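Local atomic coordinates of probable D-tyrosyl-tRNA(Tyr) deacylase 1 (Homo sapiens, PDB entry 2OKV), a protein that removes D-amino acids from mischarged D-aminoacyl-tRNAs and glycine from mischarged glycyl-tRNA(Ala), and possibly acts as an ATPase in DNA replication. Residues V8-V13 against H134-G139; L31-E36 against L95-E100. All coordinates share one frame; numbering follows the deposited sequence.

Contact 1. Residues V8-V13 against H134-G139; sequences VTRASV and HIQNDG
Antiparallel pairing of Val8-Val13 with His134-Gly139 joins two strands of a sheet, three-stranded within this subunit, of a D-aminoacyl-tRNA deacylase, where the second strand leads into the Gly-cisPro motif assigned by similarity to Gly139 and Pro140. The axes of 10-13 and 134-137 run 168° apart. Ser12 and His134 form a hydrogen-bonded pair closed by two bonds: Ser12 N to His134 O is 2.9 Å, in the carbonyl plane, and His134 N to Ser12 O is 2.7 Å. Farther along, Gln136 lies between two more bonds, its N giving to Arg10 O and its O accepting from Thr9 N (3.0 Å).

Val8 and Ile135 meet by methyls, CG1 of the valine 3.6 Å from CG2 of the isoleucine; chi1 of -58° turns this isoleucine branch anti to its own N and over Val8. Ala11 pairs with Ile135 and shares its face. The other face bears Ser12 and His134, with Ser12 OG 3.5 Å from His134 CB. Here too Arg10 and Gln136 run side by side in the same direction, guanidinium and amide planes 50° apart. Where the chains turn, Thr9 sets CG2 against Asp138 CB (3.4 Å), the two side chains crossing at about a right angle. A water donates to both Val8 O and Asp138 OD2, while Asp138 OD1 is held by Tyr130 and Gln132 of the second subunit.

On the Ala11 face the side chain of Ile135 comes within about 4 Å of that of Cys28, a magnesium ligand on strand 26-32. Within this subunit, strand 10-15 lies between 18-23 and 131-137, and residues His134-Gly139 pair antiparallel with a strand of the second subunit, continuing the sheet across the dimer.

Contact 2. Residues L31-E36 against L95-E100; sequences LGISLE and LAMPTE
Leu95 O takes the shortest polar bond between Leu31-Glu36 and Leu95-Glu100, accepting Leu35 N at 2.9 Å with the hydrogen nearly in line (168°). The same oxygen receives a CA-H...O contact from Ser34, whose CA lies 3.2 Å away, so two successive residues of 31-36 close on a single carbonyl. A second backbone bond runs the other way: Met97 N gives to Ile33 O at 3.0 Å, almost perfectly straight at 177°, although it approaches tilted from the carbonyl plane. Together the two bonds frame a single backbone bridge, Ser34 to Ala96, between two loop stretches. The first carries the chain out of the end of strand 26-32; the second leads into helix 99-116, with Pro98 as its N-cap residue.

Two apolar contacts adjoin this bridge. Met97 sends its chain out with CG anti to the backbone N (chi1 -173°), then bends at chi3, which brings CE 3.7 Å from Ile33 CG2 and 3.4 Å from Ser34 O. The methyl thus meets two successive residues, and the side chain slants across that of Ile33. Leu35 passes beside Ala96 O to Pro98, CD2 lying 3.9 Å from the ring carbon CD, the two side chains at about a right angle. Ile33 and Met97 both also touch Phe105 of helix 99-116, which ties the bridge to the helix body. On the far side of the loop, Ser34 N is bonded to Asp37 OD2, and Ser34 OG accepts a weak bond from Glu36 N.

Along the chain the two contacts are nested: 31-36 and 95-100 both fall within the long loop that contact 1 closes between 8-13 and 134-139. Their centres stand about 25 Å apart, on opposite sides of the chain's centre, and their nearest atoms about 10 Å apart. The five-stranded sheet links them, since strand 2-8 runs into contact 1 and its neighbour 26-32 runs out into contact 2. Contact 1 belongs to the side with the magnesium site, the Gly-cisPro motif and the dimer interface, whereas contact 2 joins the loop leaving the sheet's central strand to the start of helix 99-116, away from the annotated sites.

Contact 1. Residues V8-V13 against H134-G139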
loop_
_atom_site.group_PDB
_atom_site.type_symbol
_atom_site.label_atom_id
_atom_site.label_comp_id
_atom_site.label_asym_id
_atom_site.label_seq_id
_atom_site.Cartn_x
_atom_site.Cartn_y
_atom_site.Cartn_z
ATOM N N VAL B 8 1.276 7.532 8.175
ATOM C CA VAL B 8 0.078 7.360 9.012
ATOM C C VAL B 8 -0.076 8.424 10.109
ATOM O O VAL B 8 0.940 8.941 10.634
ATOM C CB VAL B 8 0.012 5.935 9.632
ATOM C CG1 VAL B 8 -0.056 4.869 8.535
ATOM C CG2 VAL B 8 1.187 5.674 10.581
ATOM N N THR B 9 -1.325 8.758 10.461
ATOM C CA THR B 9 -1.499 9.503 11.710
ATOM C C THR B 9 -1.558 8.523 12.886
ATOM O O THR B 9 -1.198 8.875 13.999
ATOM C CB THR B 9 -2.669 10.546 11.727
ATOM O OG1 THR B 9 -3.826 9.971 12.307
ATOM C CG2 THR B 9 -2.974 11.062 10.381
ATOM N N ARG B 10 -1.963 7.281 12.605
ATOM C CA ARG B 10 -1.866 6.181 13.550
ATOM C C ARG B 10 -2.002 4.844 12.808
ATOM O O ARG B 10 -2.442 4.807 11.674
ATOM C CB ARG B 10 -2.927 6.303 14.663
ATOM C CG ARG B 10 -4.370 6.336 14.157
ATOM C CD ARG B 10 -5.397 6.468 15.291
ATOM N NE ARG B 10 -5.226 7.688 16.089
ATOM C CZ ARG B 10 -5.669 8.904 15.759
ATOM N NH1 ARG B 10 -6.338 9.108 14.628
ATOM N NH2 ARG B 10 -5.455 9.921 16.581
ATOM N N ALA B 11 -1.631 3.750 13.455
ATOM C CA ALA B 11 -1.740 2.439 12.829
ATOM C C ALA B 11 -1.714 1.399 13.919
ATOM O O ALA B 11 -1.153 1.636 14.982
ATOM C CB ALA B 11 -0.596 2.224 11.860
ATOM N N SER B 12 -2.324 0.247 13.669
ATOM C CA SER B 12 -2.288 -0.827 14.655
ATOM C C SER B 12 -2.522 -2.172 14.008
ATOM O O SER B 12 -2.990 -2.258 12.873
ATOM C CB SER B 12 -3.327 -0.595 15.753
ATOM O OG SER B 12 -4.621 -0.518 15.199
ATOM N N VAL B 13 -2.159 -3.215 14.739
ATOM C CA VAL B 13 -2.361 -4.585 14.298
ATOM C C VAL B 13 -3.190 -5.273 15.349
ATOM O O VAL B 13 -2.883 -5.187 16.557
ATOM C CB VAL B 13 -1.009 -5.318 14.113
ATOM C CG1 VAL B 13 -1.201 -6.825 13.908
ATOM C CG2 VAL B 13 -0.213 -4.692 12.960
ATOM N N HIS B 134 -4.779 -1.959 10.819
ATOM C CA HIS B 134 -5.556 -0.731 10.752
ATOM C C HIS B 134 -4.594 0.387 10.370
ATOM O O HIS B 134 -3.656 0.668 11.083
ATOM C CB HIS B 134 -6.231 -0.439 12.105
ATOM C CG HIS B 134 -7.263 -1.458 12.504
ATOM N ND1 HIS B 134 -6.938 -2.738 12.904
ATOM C CD2 HIS B 134 -8.610 -1.378 12.570
ATOM C CE1 HIS B 134 -8.041 -3.407 13.188
ATOM N NE2 HIS B 134 -9.071 -2.601 13.005
ATOM N N ILE B 135 -4.797 0.974 9.201
ATOM C CA ILE B 135 -3.865 1.953 8.681
ATOM C C ILE B 135 -4.612 3.255 8.449
ATOM O O ILE B 135 -5.470 3.321 7.560
ATOM C CB ILE B 135 -3.209 1.465 7.355
ATOM C CG1 ILE B 135 -2.478 0.134 7.595
ATOM C CG2 ILE B 135 -2.239 2.526 6.809
ATOM C CD1 ILE B 135 -1.904 -0.525 6.358
ATOM N N GLN B 136 -4.303 4.289 9.238
ATOM C CA GLN B 136 -4.894 5.601 8.965
ATOM C C GLN B 136 -3.914 6.398 8.109
ATOM O O GLN B 136 -3.050 7.122 8.629
ATOM C CB GLN B 136 -5.305 6.352 10.244
ATOM C CG GLN B 136 -6.121 7.632 9.916
ATOM C CD GLN B 136 -6.573 8.441 11.117
ATOM O OE1 GLN B 136 -6.565 9.695 11.082
ATOM N NE2 GLN B 136 -6.987 7.757 12.174
ATOM N N ASN B 137 -4.039 6.221 6.790
ATOM C CA ASN B 137 -3.110 6.793 5.832
ATOM C C ASN B 137 -3.330 8.310 5.754
ATOM O O ASN B 137 -4.404 8.763 5.369
ATOM C CB ASN B 137 -3.286 6.117 4.467
ATOM C CG ASN B 137 -2.164 6.469 3.476
ATOM O OD1 ASN B 137 -1.662 7.580 3.460
ATOM N ND2 ASN B 137 -1.769 5.501 2.658
ATOM N N ASP B 138 -2.301 9.062 6.135
ATOM C CA ASP B 138 -2.356 10.527 6.303
ATOM C C ASP B 138 -1.986 11.243 5.012
ATOM O O ASP B 138 -0.797 11.412 4.713
ATOM C CB ASP B 138 -1.393 10.903 7.422
ATOM C CG ASP B 138 -1.343 12.371 7.700
ATOM O OD1 ASP B 138 -2.340 13.083 7.465
ATOM O OD2 ASP B 138 -0.284 12.803 8.196
ATOM N N GLY B 139 -3.009 11.632 4.239
ATOM C CA GLY B 139 -2.804 12.380 2.997
ATOM C C GLY B 139 -3.792 12.083 1.877
ATOM O O GLY B 139 -4.563 12.960 1.472
HETATM O O HOH W 1 1.681 11.530 9.856
#

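Contact 2. Residues L31-E36 against L95-E100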
loop_
_atom_site.group_PDB
_atom_site.type_symbol
_atom_site.label_atom_id
_atom_site.label_comp_id
_atom_site.label_asym_id
_atom_site.label_seq_id
_atom_site.Cartn_x
_atom_site.Cartn_y
_atom_site.Cartn_z
ATOM N N LEU B 31 6.234 -5.231 4.114
ATOM C CA LEU B 31 7.545 -5.699 3.642
ATOM C C LEU B 31 7.497 -7.038 2.894
ATOM O O LEU B 31 7.164 -8.083 3.484
ATOM C CB LEU B 31 8.488 -5.819 4.831
ATOM C CG LEU B 31 9.984 -5.496 4.763
ATOM C CD1 LEU B 31 10.746 -6.681 5.338
ATOM C CD2 LEU B 31 10.538 -5.107 3.385
ATOM N N GLY B 32 7.864 -7.004 1.612
ATOM C CA GLY B 32 7.892 -8.190 0.761
ATOM C C GLY B 32 9.289 -8.723 0.505
ATOM O O GLY B 32 10.056 -8.121 -0.241
ATOM N N ILE B 33 9.601 -9.868 1.109
ATOM C CA ILE B 33 10.920 -10.493 1.011
ATOM C C ILE B 33 10.952 -11.558 -0.083
ATOM O O ILE B 33 10.150 -12.496 -0.088
ATOM C CB ILE B 33 11.345 -11.149 2.361
ATOM C CG1 ILE B 33 11.408 -10.106 3.489
ATOM C CG2 ILE B 33 12.688 -11.872 2.227
ATOM C CD1 ILE B 33 11.213 -10.742 4.905
ATOM N N SER B 34 11.906 -11.430 -0.998
ATOM C CA SER B 34 12.009 -12.365 -2.104
ATOM C C SER B 34 13.070 -13.418 -1.825
ATOM O O SER B 34 13.962 -13.207 -1.001
ATOM C CB SER B 34 12.352 -11.630 -3.393
ATOM O OG SER B 34 13.719 -11.781 -3.701
ATOM N N LEU B 35 12.949 -14.542 -2.531
ATOM C CA LEU B 35 13.922 -15.632 -2.548
ATOM C C LEU B 35 15.372 -15.191 -2.733
ATOM O O LEU B 35 16.281 -15.757 -2.122
ATOM C CB LEU B 35 13.587 -16.593 -3.691
ATOM C CG LEU B 35 12.938 -17.941 -3.381
ATOM C CD1 LEU B 35 12.611 -18.667 -4.683
ATOM C CD2 LEU B 35 13.839 -18.801 -2.503
ATOM N N GLU B 36 15.588 -14.212 -3.608
ATOM C CA GLU B 36 16.950 -13.782 -3.944
ATOM C C GLU B 36 17.522 -12.756 -2.957
ATOM O O GLU B 36 18.694 -12.379 -3.067
ATOM C CB GLU B 36 17.032 -13.278 -5.391
ATOM C CG GLU B 36 17.716 -14.264 -6.353
ATOM C CD GLU B 36 18.319 -13.573 -7.575
ATOM O OE1 GLU B 36 19.466 -13.907 -7.956
ATOM O OE2 GLU B 36 17.651 -12.685 -8.155
ATOM N N LEU B 95 8.264 -16.241 -6.241
ATOM C CA LEU B 95 9.397 -15.340 -6.037
ATOM C C LEU B 95 9.541 -14.926 -4.569
ATOM O O LEU B 95 10.604 -14.459 -4.151
ATOM C CB LEU B 95 9.287 -14.094 -6.928
ATOM C CG LEU B 95 10.512 -13.703 -7.778
ATOM C CD1 LEU B 95 11.856 -13.905 -7.050
ATOM C CD2 LEU B 95 10.527 -14.467 -9.102
ATOM N N ALA B 96 8.471 -15.087 -3.796
ATOM C CA ALA B 96 8.531 -14.805 -2.364
ATOM C C ALA B 96 9.380 -15.864 -1.653
ATOM O O ALA B 96 9.364 -17.042 -2.033
ATOM C CB ALA B 96 7.140 -14.749 -1.775
ATOM N N MET B 97 10.128 -15.434 -0.637
ATOM C CA MET B 97 10.897 -16.363 0.197
ATOM C C MET B 97 9.944 -17.197 1.067
ATOM O O MET B 97 9.063 -16.628 1.720
ATOM C CB MET B 97 11.895 -15.594 1.072
ATOM C CG MET B 97 12.885 -16.466 1.861
ATOM S SD MET B 97 13.910 -15.436 2.937
ATOM C CE MET B 97 15.076 -14.714 1.777
ATOM N N PRO B 98 10.104 -18.543 1.063
ATOM C CA PRO B 98 9.323 -19.439 1.928
ATOM C C PRO B 98 9.388 -19.051 3.411
ATOM O O PRO B 98 10.441 -18.617 3.899
ATOM C CB PRO B 98 9.968 -20.814 1.710
ATOM C CG PRO B 98 11.224 -20.570 0.941
ATOM C CD PRO B 98 11.029 -19.294 0.196
ATOM N N THR B 99 8.269 -19.227 4.112
ATOM C CA THR B 99 8.101 -18.757 5.500
ATOM C C THR B 99 9.127 -19.246 6.539
ATOM O O THR B 99 9.380 -18.554 7.527
ATOM C CB THR B 99 6.673 -19.038 6.018
ATOM O OG1 THR B 99 6.323 -20.392 5.731
ATOM C CG2 THR B 99 5.670 -18.106 5.345
ATOM N N GLU B 100 9.707 -20.424 6.323
ATOM C CA GLU B 100 10.712 -20.976 7.240
ATOM C C GLU B 100 11.954 -20.071 7.300
ATOM O O GLU B 100 12.412 -19.685 8.395
ATOM C CB GLU B 100 11.102 -22.396 6.827
ATOM C CG GLU B 100 10.004 -23.449 7.026
ATOM C CD GLU B 100 9.088 -23.634 5.809
ATOM O OE1 GLU B 100 8.742 -24.803 5.511
ATOM O OE2 GLU B 100 8.715 -22.627 5.159
#